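Local coordinates for importin-95 (PDB 4XRI), which probably carries cargo proteins into the nucleus as a flexible HEAT-repeat transport receptor of the importin-beta family, and probably binds a small GTPase, at residues I303-D308 with Q317-Y322. The protein carries 2 engineered substitutions. Sequence-based numbering, arbitrary orientation.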
loop_
_atom_site.group_PDB
_atom_site.type_symbol
_atom_site.label_atom_id
_atom_site.label_comp_id
_atom_site.label_asym_id
_atom_site.label_seq_id
_atom_site.Cartn_x
_atom_site.Cartn_y
_atom_site.Cartn_z
ATOM N N ILE A 303 12.595 -10.715 -9.176
ATOM C CA ILE A 303 12.383 -9.340 -9.620
ATOM C C ILE A 303 13.059 -8.370 -8.652
ATOM O O ILE A 303 13.733 -7.425 -9.067
ATOM C CB ILE A 303 10.884 -8.993 -9.733
ATOM C CG1 ILE A 303 10.267 -9.671 -10.958
ATOM C CG2 ILE A 303 10.691 -7.488 -9.843
ATOM C CD1 ILE A 303 8.753 -9.679 -10.942
ATOM N N ALA A 304 12.875 -8.620 -7.359
ATOM C CA ALA A 304 13.488 -7.802 -6.318
ATOM C C ALA A 304 15.009 -7.872 -6.390
ATOM O O ALA A 304 15.691 -6.848 -6.323
ATOM C CB ALA A 304 13.004 -8.238 -4.948
ATOM N N ILE A 305 15.529 -9.086 -6.539
ATOM C CA ILE A 305 16.969 -9.310 -6.605
ATOM C C ILE A 305 17.585 -8.618 -7.817
ATOM O O ILE A 305 18.626 -7.965 -7.708
ATOM C CB ILE A 305 17.294 -10.812 -6.653
ATOM C CG1 ILE A 305 16.914 -11.467 -5.324
ATOM C CG2 ILE A 305 18.769 -11.036 -6.944
ATOM C CD1 ILE A 305 16.978 -12.970 -5.350
ATOM N N GLU A 306 16.929 -8.755 -8.967
ATOM C CA GLU A 306 17.377 -8.096 -10.189
ATOM C C GLU A 306 17.444 -6.585 -10.011
ATOM O O GLU A 306 18.412 -5.946 -10.422
ATOM C CB GLU A 306 16.451 -8.438 -11.354
ATOM C CG GLU A 306 16.620 -9.840 -11.891
ATOM C CD GLU A 306 15.375 -10.340 -12.590
ATOM O OE1 GLU A 306 14.436 -9.539 -12.780
ATOM O OE2 GLU A 306 15.333 -11.538 -12.938
ATOM N N ASP A 307 16.408 -6.024 -9.397
ATOM C CA ASP A 307 16.339 -4.588 -9.156
ATOM C C ASP A 307 17.429 -4.115 -8.204
ATOM O O ASP A 307 18.065 -3.086 -8.443
ATOM C CB ASP A 307 14.970 -4.202 -8.597
ATOM C CG ASP A 307 13.892 -4.183 -9.660
ATOM O OD1 ASP A 307 14.234 -4.034 -10.852
ATOM O OD2 ASP A 307 12.702 -4.309 -9.301
ATOM N N ASP A 308 17.637 -4.861 -7.124
ATOM C CA ASP A 308 18.640 -4.490 -6.136
ATOM C C ASP A 308 20.054 -4.606 -6.698
ATOM O O ASP A 308 20.892 -3.730 -6.471
ATOM C CB ASP A 308 18.511 -5.356 -4.883
ATOM C CG ASP A 308 17.264 -5.040 -4.081
ATOM O OD1 ASP A 308 16.628 -3.999 -4.350
ATOM O OD2 ASP A 308 16.924 -5.831 -3.175
ATOM N N GLN A 317 28.238 -6.508 -3.255
ATOM C CA GLN A 317 26.921 -6.132 -2.760
ATOM C C GLN A 317 25.804 -6.908 -3.461
ATOM O O GLN A 317 24.637 -6.792 -3.089
ATOM C CB GLN A 317 26.683 -4.630 -2.941
ATOM C CG GLN A 317 27.749 -3.727 -2.344
ATOM C CD GLN A 317 27.433 -2.253 -2.540
ATOM O OE1 GLN A 317 27.619 -1.703 -3.626
ATOM N NE2 GLN A 317 26.938 -1.611 -1.487
ATOM N N MET A 318 26.161 -7.688 -4.480
ATOM C CA MET A 318 25.171 -8.454 -5.232
ATOM C C MET A 318 24.549 -9.545 -4.370
ATOM O O MET A 318 25.244 -10.250 -3.646
ATOM C CB MET A 318 25.795 -9.079 -6.484
ATOM C CG MET A 318 26.446 -8.088 -7.428
ATOM S SD MET A 318 25.352 -7.357 -8.655
ATOM C CE MET A 318 25.301 -8.666 -9.873
ATOM N N ARG A 319 23.229 -9.667 -4.450
ATOM C CA ARG A 319 22.523 -10.767 -3.810
ATOM C C ARG A 319 22.626 -12.004 -4.693
ATOM O O ARG A 319 22.716 -11.885 -5.916
ATOM C CB ARG A 319 21.055 -10.407 -3.566
ATOM C CG ARG A 319 20.844 -9.138 -2.769
ATOM C CD ARG A 319 19.379 -8.742 -2.779
ATOM N NE ARG A 319 18.521 -9.807 -2.265
ATOM C CZ ARG A 319 17.194 -9.772 -2.286
ATOM N NH1 ARG A 319 16.566 -8.723 -2.801
ATOM N NH2 ARG A 319 16.494 -10.787 -1.798
ATOM N N PRO A 320 22.630 -13.195 -4.075
ATOM C CA PRO A 320 22.609 -14.445 -4.844
ATOM C C PRO A 320 21.422 -14.513 -5.805
ATOM O O PRO A 320 20.293 -14.250 -5.404
ATOM C CB PRO A 320 22.506 -15.520 -3.756
ATOM C CG PRO A 320 23.144 -14.898 -2.564
ATOM C CD PRO A 320 22.793 -13.438 -2.631
ATOM N N PHE A 321 21.693 -14.851 -7.063
ATOM C CA PHE A 321 20.661 -14.904 -8.095
ATOM C C PHE A 321 20.880 -16.119 -8.991
ATOM O O PHE A 321 21.951 -16.281 -9.574
ATOM C CB PHE A 321 20.664 -13.612 -8.921
ATOM C CG PHE A 321 19.600 -13.564 -9.980
ATOM C CD1 PHE A 321 18.283 -13.302 -9.646
ATOM C CD2 PHE A 321 19.920 -13.768 -11.311
ATOM C CE1 PHE A 321 17.302 -13.255 -10.617
ATOM C CE2 PHE A 321 18.945 -13.719 -12.287
ATOM C CZ PHE A 321 17.634 -13.465 -11.940
ATOM N N TYR A 322 19.859 -16.967 -9.102
ATOM C CA TYR A 322 20.013 -18.264 -9.753
ATOM C C TYR A 322 19.232 -18.398 -11.056
ATOM O O TYR A 322 19.292 -19.441 -11.704
ATOM C CB TYR A 322 19.587 -19.378 -8.798
ATOM C CG TYR A 322 20.310 -19.362 -7.472
ATOM C CD1 TYR A 322 21.697 -19.319 -7.416
ATOM C CD2 TYR A 322 19.604 -19.387 -6.275
ATOM C CE1 TYR A 322 22.362 -19.304 -6.202
ATOM C CE2 TYR A 322 20.258 -19.372 -5.060
ATOM C CZ TYR A 322 21.636 -19.331 -5.028
ATOM O OH TYR A 322 22.283 -19.317 -3.813
#
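Ile305, near the C-terminal end of helix 285-310, lies between the side chains of Arg319 and Phe321 in the extended segment that doubles back along the helix. This inter-helix connection of the HEAT-repeat solenoid leads on to helix 324-340. Ile305, the one buried residue of the contact, uses both branches. Ile305 CG1 sits over one face of the Arg319 guanidinium, 3.5 Å from Arg319 CZ and above the centre of the group. Ile305 CG2, anti to the backbone N, instead meets Phe321 CD1, 3.6 Å away, while Ile305 CD1 reaches the carbonyl O of Pro320. Tyr261, from a preceding loop, also touches Ile305 and Phe321. Next along the helix, Glu306 extends its carboxylate beside the Phe321 ring, with Glu306 OE2 3.2 Å from Phe321 CZ and the two planes 66° apart. Asp308 closes the contact on the more exposed side with a salt bridge to Arg319, whose chain bends at chi3 (57°). Asn309 OD1 accepts a hydrogen bond from Arg319 N. The hydrogen bond within the salt bridge is bent: Arg319 NH1 meets Asp308 OD2 on the anti side, clearly off the carboxylate plane, at 2.9 Å with an N-H...O angle of 136°.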